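Local atomic coordinates of DUF3829 family protein (Bacteroides vulgatus, PDB entry 4YJW), a protein that is of unknown function, an all-alpha protein of the DUF3829 family that is probably made with a lipoprotein signal peptide. Residues D112-Y115 and K116-N119; A121-D124 and K125-E129. One frame throughout, in Å; residues are numbered along the deposited sequence.

Interaction 1: D112-Y115 and K116-N119; sequences DQSY and KKDN
Lys116 N bonds back to Gln113 O at 3.1 Å and Lys117 N to Ser114 O at 3.0 Å, two i to i+3 links that wind residues 114-117 into one short, weakly bonded helical turn. Lys116 runs alongside Tyr115, the two chains pointing the same way. Its CG lies over one face of the phenol ring, 4.0 Å from the centroid and toward the rim, a CH-pi contact. The lysine then bends at its last torsion (chi4 -70°), which brings NZ within 3.4 Å of Tyr115 OH, a weak hydrogen bond. Gln113 flanks the same lysine, its OE1 lying 3.4 Å from Lys116 CE. The tyrosine side chain also packs on Tyr109 and Met110 of helix 79-111. Replacing Tyr115 by an alanine would take away the ring, and would probably leave the Lys116 methylenes without the face they lie on and the turn without its packing on Tyr109 and Met110. At the start of the turn, Asp112 OD1 accepts twice from Ser114, from N at 3.0 Å and from OG at 2.6 Å: N comes nearly along the C-O direction, OG from above the carboxylate plane on the same face. The backbone bond closes an Asx turn just where the chain leaves helix 79-111. Asp118, at the other end, turns its carboxylate to Tyr109 OH and Leu122 N. The chemistry is that of a surface turn: a doubly gripped aspartate oxygen fixes its entry, and the exposed lysine ammonium gains a weak bond to the phenol oxygen, which probably steadies it little.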
ATOM      1  N   ASP A 112      14.734 -21.918  -9.537  1.00 19.96           N
ATOM      2  CA  ASP A 112      14.654 -23.385  -9.510  1.00 21.13           C
ATOM      3  C   ASP A 112      14.410 -23.915 -10.936  1.00 27.73           C
ATOM      4  O   ASP A 112      14.102 -25.099 -11.113  1.00 29.66           O
ATOM      5  CB  ASP A 112      13.598 -23.882  -8.501  1.00 22.83           C
ATOM      6  CG  ASP A 112      12.146 -23.685  -8.897  1.00 32.41           C
ATOM      7  OD1 ASP A 112      11.895 -23.234 -10.039  1.00 28.82           O
ATOM      8  OD2 ASP A 112      11.257 -23.919  -8.041  1.00 39.91           O
ATOM      9  N   GLN A 113      14.515 -23.016 -11.948  1.00 24.19           N
ATOM     10  CA  GLN A 113      14.398 -23.310 -13.390  1.00 24.83           C
ATOM     11  C   GLN A 113      12.979 -23.754 -13.821  1.00 26.72           C
ATOM     12  O   GLN A 113      12.827 -24.292 -14.928  1.00 26.09           O
ATOM     13  CB  GLN A 113      15.436 -24.375 -13.830  1.00 27.55           C
ATOM     14  CG  GLN A 113      16.887 -23.957 -13.618  1.00 50.90           C
ATOM     15  CD  GLN A 113      17.827 -25.087 -13.938  1.00 81.04           C
ATOM     16  OE1 GLN A 113      18.249 -25.273 -15.086  1.00 77.59           O
ATOM     17  NE2 GLN A 113      18.157 -25.882 -12.929  1.00 76.35           N
ATOM     18  N   SER A 114      11.940 -23.459 -13.005  1.00 22.04           N
ATOM     19  CA  SER A 114      10.541 -23.770 -13.375  1.00 22.28           C
ATOM     20  C   SER A 114      10.120 -23.005 -14.639  1.00 26.09           C
ATOM     21  O   SER A 114       9.255 -23.498 -15.380  1.00 27.31           O
ATOM     22  CB  SER A 114       9.577 -23.438 -12.243  1.00 24.25           C
ATOM     23  OG  SER A 114       9.729 -24.299 -11.131  1.00 28.48           O
ATOM     24  N   TYR A 115      10.761 -21.828 -14.922  1.00 21.32           N
ATOM     25  CA  TYR A 115      10.453 -21.026 -16.112  1.00 21.43           C
ATOM     26  C   TYR A 115      10.706 -21.790 -17.415  1.00 26.55           C
ATOM     27  O   TYR A 115      10.068 -21.486 -18.426  1.00 25.41           O
ATOM     28  CB  TYR A 115      11.211 -19.685 -16.124  1.00 22.47           C
ATOM     29  CG  TYR A 115      12.695 -19.796 -16.389  1.00 25.11           C
ATOM     30  CD1 TYR A 115      13.595 -20.015 -15.347  1.00 25.28           C
ATOM     31  CD2 TYR A 115      13.208 -19.625 -17.673  1.00 28.01           C
ATOM     32  CE1 TYR A 115      14.968 -20.087 -15.582  1.00 26.42           C
ATOM     33  CE2 TYR A 115      14.579 -19.721 -17.923  1.00 29.31           C
ATOM     34  CZ  TYR A 115      15.455 -19.948 -16.873  1.00 35.83           C
ATOM     35  OH  TYR A 115      16.809 -20.040 -17.107  1.00 37.10           O
ATOM     36  N   LYS A 116      11.638 -22.759 -17.396  1.00 24.52           N
ATOM     37  CA  LYS A 116      11.954 -23.580 -18.581  1.00 25.02           C
ATOM     38  C   LYS A 116      10.782 -24.500 -18.910  1.00 29.83           C
ATOM     39  O   LYS A 116      10.541 -24.780 -20.083  1.00 30.66           O
ATOM     40  CB  LYS A 116      13.234 -24.407 -18.338  1.00 27.42           C
ATOM     41  CG  LYS A 116      14.492 -23.552 -18.176  1.00 38.08           C
ATOM     42  CD  LYS A 116      15.744 -24.419 -18.052  1.00 48.19           C
ATOM     43  CE  LYS A 116      17.000 -23.612 -17.814  1.00 56.92           C
ATOM     44  NZ  LYS A 116      17.404 -22.817 -19.009  1.00 64.03           N
ATOM     45  N   LYS A 117      10.023 -24.928 -17.879  1.00 25.94           N
ATOM     46  CA  LYS A 117       8.888 -25.844 -18.022  1.00 26.97           C
ATOM     47  C   LYS A 117       7.623 -25.192 -18.635  1.00 28.31           C
ATOM     48  O   LYS A 117       6.837 -25.906 -19.255  1.00 27.19           O
ATOM     49  CB  LYS A 117       8.534 -26.492 -16.669  1.00 31.14           C
ATOM     50  CG  LYS A 117       9.538 -27.568 -16.238  1.00 49.43           C
ATOM     51  CD  LYS A 117       9.010 -28.462 -15.111  1.00 61.49           C
ATOM     52  CE  LYS A 117       9.397 -27.994 -13.723  1.00 71.50           C
ATOM     53  NZ  LYS A 117       8.513 -26.902 -13.223  1.00 76.91           N
ATOM     54  N   ASP A 118       7.393 -23.881 -18.423  1.00 24.36           N
ATOM     55  CA  ASP A 118       6.200 -23.214 -18.974  1.00 24.33           C
ATOM     56  C   ASP A 118       6.596 -22.090 -19.966  1.00 29.04           C
ATOM     57  O   ASP A 118       5.789 -21.200 -20.239  1.00 29.04           O
ATOM     58  CB  ASP A 118       5.303 -22.676 -17.841  1.00 25.11           C
ATOM     59  CG  ASP A 118       5.854 -21.451 -17.129  1.00 25.86           C
ATOM     60  OD1 ASP A 118       7.044 -21.147 -17.314  1.00 23.66           O
ATOM     61  OD2 ASP A 118       5.072 -20.764 -16.446  1.00 25.55           O
ATOM     62  N   ASN A 119       7.846 -22.123 -20.471  1.00 27.43           N
ATOM     63  CA  ASN A 119       8.416 -21.136 -21.412  1.00 28.46           C
ATOM     64  C   ASN A 119       8.109 -19.689 -20.964  1.00 31.84           C
ATOM     65  O   ASN A 119       7.525 -18.904 -21.720  1.00 32.16           O
ATOM     66  CB  ASN A 119       7.923 -21.376 -22.852  1.00 34.76           C
ATOM     67  CG  ASN A 119       8.648 -20.556 -23.912  1.00 55.34           C
ATOM     68  OD1 ASN A 119       9.807 -20.142 -23.756  1.00 48.53           O
ATOM     69  ND2 ASN A 119       7.955 -20.250 -24.989  1.00 49.22           N
TER

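Interaction 2: A121-D124 and K125-E129; sequences ALAD and KIRKE
Asp124 and Arg127 meet in a salt bridge one helical turn apart, OD1 to NH1 at 3.0 Å. The carboxylate oxygen sits at the edge of the guanidinium, almost in its plane, but the donor comes in from above the carboxylate plane, and the two flat groups are turned 57° against each other. Ala123 CB lies over one face of the same guanidinium, offset toward the rim and 3.6 Å from NH1. Arg127 reaches back over the preceding turn because CG stands anti to its carbonyl carbon (chi1 -72°) and the chain runs extended from there to NE. On another side of the helix the CD1 methyl of Ile126 packs 3.7 Å from Leu122 CG, near both leucine methyls. Behind these side chains lie four regular i to i+4 backbone bonds, from Lys125 N to Ala121 O through Lys128 N to Asp124 O, which set the spacing of the pairs. The arginine is fixed from beyond the helix as well: NE bonds to Leu45 O and NH2 to Tyr106 OH, so NE, NH1 and NH2 each have an acceptor, which fixes the guanidinium's rotation. Here the first turns of helix 121-159 lie against helix 79-111, with Leu122 on Tyr109 and both Ala123 and Ile126 on Tyr106, while Ile126 and Arg127 also touch the loop at Leu45 and Gln47.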
ATOM      1  N   ALA A 121       5.779 -18.434 -19.120  1.00 21.28           N
ATOM      2  CA  ALA A 121       4.371 -18.001 -19.075  1.00 22.53           C
ATOM      3  C   ALA A 121       4.047 -17.345 -17.730  1.00 23.49           C
ATOM      4  O   ALA A 121       3.451 -16.263 -17.700  1.00 22.68           O
ATOM      5  CB  ALA A 121       3.432 -19.162 -19.329  1.00 24.94           C
ATOM      6  N   LEU A 122       4.467 -17.973 -16.617  1.00 18.48           N
ATOM      7  CA  LEU A 122       4.221 -17.361 -15.307  1.00 18.18           C
ATOM      8  C   LEU A 122       5.087 -16.089 -15.144  1.00 17.65           C
ATOM      9  O   LEU A 122       4.622 -15.129 -14.536  1.00 17.19           O
ATOM     10  CB  LEU A 122       4.473 -18.358 -14.157  1.00 18.61           C
ATOM     11  CG  LEU A 122       4.192 -17.811 -12.740  1.00 22.93           C
ATOM     12  CD1 LEU A 122       2.702 -17.520 -12.530  1.00 24.46           C
ATOM     13  CD2 LEU A 122       4.716 -18.734 -11.678  1.00 24.18           C
ATOM     14  N   ALA A 123       6.319 -16.066 -15.713  1.00 14.11           N
ATOM     15  CA  ALA A 123       7.180 -14.871 -15.631  1.00 13.99           C
ATOM     16  C   ALA A 123       6.458 -13.666 -16.237  1.00 16.75           C
ATOM     17  O   ALA A 123       6.394 -12.628 -15.589  1.00 15.90           O
ATOM     18  CB  ALA A 123       8.506 -15.113 -16.368  1.00 14.84           C
ATOM     19  N   ASP A 124       5.872 -13.828 -17.451  1.00 14.54           N
ATOM     20  CA  ASP A 124       5.169 -12.734 -18.132  1.00 15.89           C
ATOM     21  C   ASP A 124       3.875 -12.363 -17.411  1.00 19.08           C
ATOM     22  O   ASP A 124       3.559 -11.175 -17.323  1.00 16.97           O
ATOM     23  CB  ASP A 124       4.900 -13.068 -19.599  1.00 17.75           C
ATOM     24  CG  ASP A 124       6.129 -12.900 -20.483  1.00 25.51           C
ATOM     25  OD1 ASP A 124       7.081 -12.158 -20.074  1.00 22.58           O
ATOM     26  OD2 ASP A 124       6.120 -13.434 -21.595  1.00 27.53           O
ATOM     27  N   LYS A 125       3.141 -13.362 -16.864  1.00 17.56           N
ATOM     28  CA  LYS A 125       1.907 -13.072 -16.103  1.00 18.62           C
ATOM     29  C   LYS A 125       2.240 -12.188 -14.890  1.00 17.97           C
ATOM     30  O   LYS A 125       1.539 -11.211 -14.605  1.00 17.64           O
ATOM     31  CB  LYS A 125       1.262 -14.394 -15.653  1.00 23.53           C
ATOM     32  CG  LYS A 125      -0.061 -14.227 -14.908  1.00 33.18           C
ATOM     33  CD  LYS A 125      -0.712 -15.589 -14.659  1.00 43.68           C
ATOM     34  CE  LYS A 125      -1.975 -15.495 -13.823  1.00 52.86           C
ATOM     35  NZ  LYS A 125      -3.115 -14.936 -14.593  1.00 60.09           N
ATOM     36  N   ILE A 126       3.305 -12.557 -14.161  1.00 13.08           N
ATOM     37  CA  ILE A 126       3.747 -11.828 -12.972  1.00 13.92           C
ATOM     38  C   ILE A 126       4.238 -10.431 -13.366  1.00 16.77           C
ATOM     39  O   ILE A 126       3.850  -9.458 -12.717  1.00 14.97           O
ATOM     40  CB  ILE A 126       4.831 -12.618 -12.169  1.00 15.54           C
ATOM     41  CG1 ILE A 126       4.183 -13.850 -11.484  1.00 17.36           C
ATOM     42  CG2 ILE A 126       5.515 -11.692 -11.119  1.00 14.46           C
ATOM     43  CD1 ILE A 126       5.176 -14.873 -10.766  1.00 22.99           C
ATOM     44  N   ARG A 127       5.040 -10.313 -14.433  1.00 14.75           N
ATOM     45  CA  ARG A 127       5.530  -8.972 -14.856  1.00 13.98           C
ATOM     46  C   ARG A 127       4.362  -8.023 -15.141  1.00 17.11           C
ATOM     47  O   ARG A 127       4.393  -6.856 -14.733  1.00 15.73           O
ATOM     48  CB  ARG A 127       6.425  -9.080 -16.114  1.00 14.90           C
ATOM     49  CG  ARG A 127       7.788  -9.706 -15.801  1.00 13.91           C
ATOM     50  CD  ARG A 127       8.459 -10.184 -17.076  1.00 16.65           C
ATOM     51  NE  ARG A 127       9.706 -10.858 -16.724  1.00 15.34           N
ATOM     52  CZ  ARG A 127      10.237 -11.873 -17.384  1.00 17.61           C
ATOM     53  NH1 ARG A 127       9.637 -12.359 -18.473  1.00 15.59           N
ATOM     54  NH2 ARG A 127      11.383 -12.400 -16.984  1.00 15.69           N
ATOM     55  N   LYS A 128       3.344  -8.495 -15.871  1.00 15.21           N
ATOM     56  CA  LYS A 128       2.214  -7.631 -16.214  1.00 14.65           C
ATOM     57  C   LYS A 128       1.448  -7.189 -14.954  1.00 19.07           C
ATOM     58  O   LYS A 128       1.075  -6.017 -14.817  1.00 19.55           O
ATOM     59  CB  LYS A 128       1.269  -8.346 -17.196  1.00 17.29           C
ATOM     60  CG  LYS A 128       1.870  -8.555 -18.604  1.00 18.21           C
ATOM     61  CD  LYS A 128       0.811  -9.146 -19.555  1.00 25.60           C
ATOM     62  CE  LYS A 128       0.585 -10.617 -19.308  1.00 20.40           C
ATOM     63  NZ  LYS A 128      -0.312 -11.212 -20.339  1.00 20.21           N
ATOM     64  N   GLU A 129       1.224  -8.126 -14.036  1.00 16.87           N
ATOM     65  CA  GLU A 129       0.463  -7.874 -12.808  1.00 17.68           C
ATOM     66  C   GLU A 129       1.234  -6.964 -11.871  1.00 19.14           C
ATOM     67  O   GLU A 129       0.639  -6.053 -11.292  1.00 19.16           O
ATOM     68  CB  GLU A 129       0.119  -9.192 -12.123  1.00 20.17           C
ATOM     69  CG  GLU A 129      -0.818  -9.056 -10.922  1.00 36.16           C
ATOM     70  CD  GLU A 129      -2.238  -8.550 -11.132  1.00 62.66           C
ATOM     71  OE1 GLU A 129      -2.793  -8.724 -12.243  1.00 55.90           O
ATOM     72  OE2 GLU A 129      -2.810  -8.014 -10.155  1.00 54.59           O
TER

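Overall arrangement
Interactions 1 and 2 follow each other along the chain, their centres about 13 Å apart: interaction 1 is the turn after helix 79-111, with the short helix 114-117, and interaction 2 the opening turns of the long helix 121-159. Interaction 1 lies at the surface near one end of the elongated molecule, whereas interaction 2 is partly buried; the centre of interaction 1 is about 30 Å, and that of interaction 2 about 20 Å, from the centre of the chain. The Asp118 carboxylate bridges the two regions, and the Tyr109 hydroxyl also bonds to Ala123 N. Tyr109 thus ties the end of the turn and the start of the long helix to helix 79-111.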